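Local coordinates for 16S rRNA processing protein (Pseudomonas aeruginosa, PDB 2F1L) that probably assists the last steps of 30S ribosomal subunit assembly and is needed for efficient processing of 16S rRNA, at residues L138-A142 and N143-V147; H116-E119 and G120-V123; R71-K75 and V76-K80. All coordinates share one frame; numbering follows the deposited sequence.

Interaction 1. Residues L138-A142 and N143-V147; sequences LETGA and NDVMV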
loop_
_atom_site.group_PDB
_atom_site.type_symbol
_atom_site.label_atom_id
_atom_site.label_comp_id
_atom_site.label_asym_id
_atom_site.label_seq_id
_atom_site.Cartn_x
_atom_site.Cartn_y
_atom_site.Cartn_z
ATOM N N LEU A 138 12.345 6.591 4.280
ATOM C CA LEU A 138 13.307 5.787 3.536
ATOM C C LEU A 138 12.856 5.630 2.108
ATOM O O LEU A 138 11.694 5.435 1.835
ATOM C CB LEU A 138 13.460 4.386 4.128
ATOM C CG LEU A 138 13.891 4.237 5.585
ATOM C CD1 LEU A 138 13.908 2.744 5.936
ATOM C CD2 LEU A 138 15.243 4.855 5.908
ATOM N N GLU A 139 13.802 5.709 1.201
ATOM C CA GLU A 139 13.569 5.385 -0.180
ATOM C C GLU A 139 13.852 3.876 -0.279
ATOM O O GLU A 139 14.845 3.393 0.256
ATOM C CB GLU A 139 14.502 6.267 -0.996
ATOM C CG GLU A 139 14.292 6.335 -2.504
ATOM C CD GLU A 139 15.468 7.038 -3.173
ATOM O OE1 GLU A 139 15.973 8.013 -2.567
ATOM O OE2 GLU A 139 15.911 6.595 -4.259
ATOM N N THR A 140 12.973 3.142 -0.948
ATOM C CA THR A 140 13.013 1.702 -0.959
ATOM C C THR A 140 13.018 1.056 -2.345
ATOM O O THR A 140 13.036 -0.174 -2.463
ATOM C CB THR A 140 11.747 1.151 -0.319
ATOM O OG1 THR A 140 10.645 1.390 -1.210
ATOM C CG2 THR A 140 11.468 1.800 1.045
ATOM N N GLY A 141 12.960 1.831 -3.405
ATOM C CA GLY A 141 12.746 1.211 -4.706
ATOM C C GLY A 141 11.281 0.852 -4.985
ATOM O O GLY A 141 10.952 0.401 -6.061
ATOM N N ALA A 142 10.399 1.020 -4.017
ATOM C CA ALA A 142 8.966 0.957 -4.258
ATOM C C ALA A 142 8.369 2.137 -3.457
ATOM O O ALA A 142 8.887 3.225 -3.499
ATOM C CB ALA A 142 8.425 -0.413 -3.788
ATOM N N ASN A 143 7.359 1.932 -2.644
ATOM C CA ASN A 143 6.869 3.029 -1.822
ATOM C C ASN A 143 7.896 3.455 -0.808
ATOM O O ASN A 143 8.664 2.640 -0.316
ATOM C CB ASN A 143 5.616 2.572 -1.093
ATOM C CG ASN A 143 4.669 1.956 -2.026
ATOM O OD1 ASN A 143 4.159 2.687 -2.887
ATOM N ND2 ASN A 143 4.513 0.580 -1.989
ATOM N N ASP A 144 7.883 4.737 -0.466
ATOM C CA ASP A 144 8.660 5.224 0.658
ATOM C C ASP A 144 8.155 4.654 1.981
ATOM O O ASP A 144 6.969 4.371 2.139
ATOM C CB ASP A 144 8.587 6.736 0.700
ATOM C CG ASP A 144 9.251 7.380 -0.487
ATOM O OD1 ASP A 144 10.264 6.824 -0.957
ATOM O OD2 ASP A 144 8.773 8.448 -0.941
ATOM N N VAL A 145 9.053 4.496 2.936
ATOM C CA VAL A 145 8.689 3.982 4.244
ATOM C C VAL A 145 8.917 5.056 5.258
ATOM O O VAL A 145 9.889 5.798 5.171
ATOM C CB VAL A 145 9.542 2.756 4.590
ATOM C CG1 VAL A 145 9.429 2.420 6.057
ATOM C CG2 VAL A 145 9.111 1.551 3.704
HETATM N N MSE A 146 8.028 5.141 6.231
HETATM C CA MSE A 146 8.148 6.081 7.338
HETATM C C MSE A 146 8.667 5.357 8.543
HETATM O O MSE A 146 8.091 4.376 8.975
HETATM C CB MSE A 146 6.803 6.662 7.674
HETATM C CG MSE A 146 6.218 7.442 6.553
HETATM SE SE MSE A 146 4.251 7.758 6.793
HETATM C CE MSE A 146 3.484 5.947 6.858
ATOM N N VAL A 147 9.769 5.852 9.087
ATOM C CA VAL A 147 10.327 5.312 10.321
ATOM C C VAL A 147 9.646 6.052 11.457
ATOM O O VAL A 147 9.849 7.259 11.630
ATOM C CB VAL A 147 11.891 5.479 10.401
ATOM C CG1 VAL A 147 12.449 4.807 11.639
ATOM C CG2 VAL A 147 12.544 4.874 9.205
HETATM O O HOH W 1 10.776 4.722 -2.097
#
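Leu138 and Val145 close the hairpin loop between strands 130-138 and 145-149 as an antiparallel hydrogen-bonded pair. Leu138 N reaches Val145 O at 2.7 Å, and Val145 N donates a second bond to Leu138 O at 3.0 Å.

Polar contacts shape the loop beyond. Thr140 OG1 accepts from Ala142 N at 2.8 Å, an ST turn, and donates to Asn143 O at 2.5 Å, meeting that carbonyl from above its plane. With chi1 at 71°, OG1 lies between the backbone N and the carbonyl carbon, turned toward both partners. A water accepts from Thr140 N at 2.9 Å and donates to Ala142 O at 2.8 Å, whereas its very short approach to Asp144 OD1 is doubtful.

The apolar contacts lie on one side. Thr140 CG2 meets Val145 CG2 at 3.6 Å, the side chains crossing at about a right angle, while Leu138 CG rests 3.9 Å from Val147 CG2. Ala142 and Val145 pack on Phe41 of the second subunit, and Glu139 forms a salt bridge with Arg102 of the second subunit.

A single threonine thus serves both chemistries, its hydroxyl bonded to two backbone groups and its methyl joining the apolar side.

Interaction 2. Residues H116-E119 and G120-V123; sequences HQLE and GLKV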
loop_
_atom_site.group_PDB
_atom_site.type_symbol
_atom_site.label_atom_id
_atom_site.label_comp_id
_atom_site.label_asym_id
_atom_site.label_seq_id
_atom_site.Cartn_x
_atom_site.Cartn_y
_atom_site.Cartn_z
ATOM N N HIS A 116 10.823 16.257 4.555
ATOM C CA HIS A 116 11.169 16.942 5.772
ATOM C C HIS A 116 9.876 17.573 6.400
ATOM O O HIS A 116 9.815 17.774 7.614
ATOM C CB HIS A 116 12.389 17.892 5.529
ATOM C CG HIS A 116 13.602 17.200 4.930
ATOM N ND1 HIS A 116 13.930 15.885 5.197
ATOM C CD2 HIS A 116 14.568 17.658 4.094
ATOM C CE1 HIS A 116 15.035 15.562 4.546
ATOM N NE2 HIS A 116 15.440 16.619 3.868
ATOM N N GLN A 117 8.830 17.814 5.602
ATOM C CA GLN A 117 7.511 18.201 6.145
ATOM C C GLN A 117 6.779 17.118 6.979
ATOM O O GLN A 117 6.018 17.441 7.852
ATOM C CB GLN A 117 6.586 18.598 5.011
ATOM C CG GLN A 117 6.952 19.870 4.305
ATOM C CD GLN A 117 5.896 20.205 3.292
ATOM O OE1 GLN A 117 5.598 19.394 2.417
ATOM N NE2 GLN A 117 5.273 21.371 3.439
ATOM N N LEU A 118 6.987 15.840 6.672
ATOM C CA LEU A 118 6.405 14.726 7.433
ATOM C C LEU A 118 7.124 14.414 8.764
ATOM O O LEU A 118 6.495 13.917 9.699
ATOM C CB LEU A 118 6.364 13.472 6.554
ATOM C CG LEU A 118 5.561 13.672 5.249
ATOM C CD1 LEU A 118 5.674 12.439 4.388
ATOM C CD2 LEU A 118 4.097 14.030 5.514
ATOM N N GLU A 119 8.424 14.710 8.832
ATOM C CA GLU A 119 9.232 14.527 10.042
ATOM C C GLU A 119 8.632 15.256 11.222
ATOM O O GLU A 119 8.320 16.436 11.144
ATOM C CB GLU A 119 10.662 15.015 9.818
ATOM C CG GLU A 119 11.544 13.945 9.226
ATOM C CD GLU A 119 12.748 14.463 8.451
ATOM O OE1 GLU A 119 13.265 15.573 8.732
ATOM O OE2 GLU A 119 13.181 13.722 7.546
ATOM N N GLY A 120 8.471 14.547 12.323
ATOM C CA GLY A 120 7.925 15.136 13.529
ATOM C C GLY A 120 6.426 15.020 13.645
ATOM O O GLY A 120 5.889 15.359 14.673
ATOM N N LEU A 121 5.735 14.526 12.618
ATOM C CA LEU A 121 4.291 14.324 12.732
ATOM C C LEU A 121 3.998 13.182 13.669
ATOM O O LEU A 121 4.695 12.143 13.646
ATOM C CB LEU A 121 3.668 14.019 11.388
ATOM C CG LEU A 121 3.586 15.155 10.368
ATOM C CD1 LEU A 121 2.934 14.651 9.121
ATOM C CD2 LEU A 121 2.814 16.301 10.931
ATOM N N LYS A 122 2.978 13.386 14.502
ATOM C CA LYS A 122 2.473 12.351 15.380
ATOM C C LYS A 122 1.673 11.381 14.521
ATOM O O LYS A 122 0.877 11.789 13.690
ATOM C CB LYS A 122 1.587 12.954 16.467
ATOM C CG LYS A 122 2.296 13.920 17.432
ATOM C CD LYS A 122 1.263 14.898 18.107
ATOM C CE LYS A 122 1.785 16.352 18.415
ATOM N NZ LYS A 122 0.758 17.392 17.944
ATOM N N VAL A 123 1.876 10.095 14.729
ATOM C CA VAL A 123 1.221 9.050 13.947
ATOM C C VAL A 123 0.203 8.335 14.827
ATOM O O VAL A 123 0.545 7.767 15.829
ATOM C CB VAL A 123 2.271 8.050 13.456
ATOM C CG1 VAL A 123 1.614 6.800 12.818
ATOM C CG2 VAL A 123 3.213 8.749 12.501
#
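A type II beta turn from Leu118 to Leu121 carries the chain out of the short, weakly bonded helix 115-118 and into strand 122-125 of the PRC barrel domain. Its closing bond runs from Leu121 N to Leu118 O at 3.1 Å and is fairly straight, 159° at the hydrogen. Gly120 takes the third position of the turn with a positive phi of 91°, as the type II geometry requires there.

The side chain of Leu121 also lies against the backbone of Leu118, its CG 3.2 Å from Leu118 O, so the carbonyl that accepts the turn bond is flanked by hydrocarbon as well. Both leucines hold CG beside the backbone N, and their side chains then converge obliquely, Leu118 CD2 on Leu121 CD1 at 3.8 Å. This small apolar cluster is extended by Ile172, which both leucines touch, and by Leu137 beside Leu118, which ties the turn to the body of the sheet.

On the helix side, in the one of two deposited conformers considered here, His116 ND1 is placed to donate to Glu119 OE2 at 3.3 Å, so the bond is doubtful; the oxygen lies near the imidazole plane, while ND1 stands above the plane of the carboxylate.

Interaction 3. Residues R71-K75 and V76-K80; sequences RLHGK and VLAAK
Strands 71-73 and 76-80 run antiparallel, the axes of these short segments at 138° and 4.5 Å apart at the closest, and a type II' beta turn from His73 to Val76 joins them into a tight two-residue hairpin of the RimM N-terminal domain. Gly74 and Lys75 form its corners, Gly74 with a positive phi. Next to the turn, His73 N donates to Val76 O at 2.8 Å, and the return bond from Val76 N to His73 O is weak. Arg71 and Ala78 exchange two further backbone bonds, and Leu72 with Leu77 makes the non-hydrogen-bonded pair between.

Arg71, His73, Val76 and Ala78 share one face. There the edge of the His73 ring is met in plane by the methyl of Ala78, CD2 to CB 3.7 Å. Arg71 NE stands 3.2 Å above one face of this ring, offset toward its rim, and the ring also stacks with Tyr30. Val76 packs on Tyr39 and on Phe187 of the second subunit. On the other face Leu72 and Leu77 lie side by side and point the same way.

Lys75 leaves the turn along a thrice-bent chain, its NZ salt-bridged to Asp182 of the same chain, in the PRC barrel domain.

Arg71 curls over its own strand toward the next residue, with CG between the backbone N and the carbonyl carbon (chi1 54°) and a further bend at chi3. Its guanidinium grips a single acceptor side-on: NE reaches Leu72 O at 3.0 Å from above the carbonyl plane, and NH2 reaches Leu72 O at 2.9 Å nearly along the C=O axis.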
loop_
_atom_site.group_PDB
_atom_site.type_symbol
_atom_site.label_atom_id
_atom_site.label_comp_id
_atom_site.label_asym_id
_atom_site.label_seq_id
_atom_site.Cartn_x
_atom_site.Cartn_y
_atom_site.Cartn_z
ATOM N N ARG A 71 -16.518 12.544 3.045
ATOM C CA ARG A 71 -15.803 12.025 4.196
ATOM C C ARG A 71 -15.536 10.548 4.018
ATOM O O ARG A 71 -16.183 9.883 3.186
ATOM C CB ARG A 71 -16.600 12.242 5.465
ATOM C CG ARG A 71 -18.016 11.687 5.414
ATOM C CD ARG A 71 -18.606 11.484 6.812
ATOM N NE ARG A 71 -17.876 10.414 7.469
ATOM C CZ ARG A 71 -17.971 10.081 8.750
ATOM N NH1 ARG A 71 -18.828 10.683 9.585
ATOM N NH2 ARG A 71 -17.187 9.104 9.197
ATOM N N LEU A 72 -14.563 10.060 4.791
ATOM C CA LEU A 72 -14.271 8.649 4.883
ATOM C C LEU A 72 -15.248 7.955 5.856
ATOM O O LEU A 72 -15.631 8.503 6.882
ATOM C CB LEU A 72 -12.868 8.426 5.432
ATOM C CG LEU A 72 -11.608 9.001 4.802
ATOM C CD1 LEU A 72 -10.395 8.412 5.516
ATOM C CD2 LEU A 72 -11.535 8.686 3.358
ATOM N N HIS A 73 -15.619 6.743 5.496
ATOM C CA HIS A 73 -16.263 5.798 6.378
ATOM C C HIS A 73 -15.391 4.530 6.362
ATOM O O HIS A 73 -15.485 3.713 5.475
ATOM C CB HIS A 73 -17.672 5.489 5.885
ATOM C CG HIS A 73 -18.630 6.634 6.010
ATOM N ND1 HIS A 73 -19.209 6.998 7.215
ATOM C CD2 HIS A 73 -19.163 7.460 5.072
ATOM C CE1 HIS A 73 -20.039 8.014 7.018
ATOM N NE2 HIS A 73 -20.031 8.318 5.729
ATOM N N GLY A 74 -14.494 4.392 7.317
ATOM C CA GLY A 74 -13.532 3.312 7.288
ATOM C C GLY A 74 -12.514 3.630 6.230
ATOM O O GLY A 74 -11.836 4.671 6.303
ATOM N N LYS A 75 -12.457 2.781 5.212
ATOM C CA LYS A 75 -11.517 2.999 4.125
ATOM C C LYS A 75 -12.225 3.300 2.806
ATOM O O LYS A 75 -11.590 3.413 1.803
ATOM C CB LYS A 75 -10.593 1.804 3.994
ATOM C CG LYS A 75 -9.689 1.577 5.222
ATOM C CD LYS A 75 -8.536 2.541 5.255
ATOM C CE LYS A 75 -7.384 2.101 4.358
ATOM N NZ LYS A 75 -6.833 0.774 4.828
ATOM N N VAL A 76 -13.539 3.457 2.801
ATOM C CA VAL A 76 -14.206 4.007 1.618
ATOM C C VAL A 76 -14.661 5.408 1.895
ATOM O O VAL A 76 -14.709 5.822 3.059
ATOM C CB VAL A 76 -15.461 3.238 1.233
ATOM C CG1 VAL A 76 -15.101 1.790 0.824
ATOM C CG2 VAL A 76 -16.503 3.263 2.383
ATOM N N LEU A 77 -15.050 6.124 0.843
ATOM C CA LEU A 77 -15.518 7.467 1.001
ATOM C C LEU A 77 -16.983 7.582 0.628
ATOM O O LEU A 77 -17.458 6.828 -0.216
ATOM C CB LEU A 77 -14.752 8.392 0.095
ATOM C CG LEU A 77 -13.389 8.855 0.579
ATOM C CD1 LEU A 77 -12.407 7.725 0.435
ATOM C CD2 LEU A 77 -12.904 10.046 -0.273
ATOM N N ALA A 78 -17.667 8.561 1.223
ATOM C CA ALA A 78 -18.977 9.037 0.741
ATOM C C ALA A 78 -18.828 10.467 0.235
ATOM O O ALA A 78 -18.214 11.323 0.879
ATOM C CB ALA A 78 -20.039 8.970 1.840
ATOM N N ALA A 79 -19.407 10.713 -0.921
ATOM C CA ALA A 79 -19.229 11.961 -1.619
ATOM C C ALA A 79 -20.586 12.504 -2.027
ATOM O O ALA A 79 -21.429 11.740 -2.479
ATOM C CB ALA A 79 -18.403 11.722 -2.833
ATOM N N LYS A 80 -20.775 13.810 -1.830
ATOM C CA LYS A 80 -21.967 14.519 -2.245
ATOM C C LYS A 80 -21.601 15.329 -3.472
ATOM O O LYS A 80 -20.733 16.193 -3.404
ATOM C CB LYS A 80 -22.478 15.435 -1.118
ATOM C CG LYS A 80 -23.795 16.217 -1.418
ATOM C CD LYS A 80 -25.043 15.309 -1.405
ATOM C CE LYS A 80 -26.357 16.038 -1.803
ATOM N NZ LYS A 80 -26.157 16.827 -3.034
#

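How the interactions relate
All three contacts are partly buried local turns; interactions 1 and 3 join two strands, interaction 2 a helix and a strand. Interactions 1 and 2 belong to the same sheet of the PRC barrel domain, with centres about 15 Å apart. Interaction 2 lies within one subunit and is chiefly one backbone bond backed by leucines. Interaction 1 is a wider loop whose polar interior relies on a hydroxyl and a water, and several of its residues meet the second subunit. Interaction 3 sits in the N-terminal domain, its centre about 25 Å from that of interaction 2 and about 27 Å from that of interaction 1. It too touches the second subunit, but it is a regular hairpin held mainly by strand pairing.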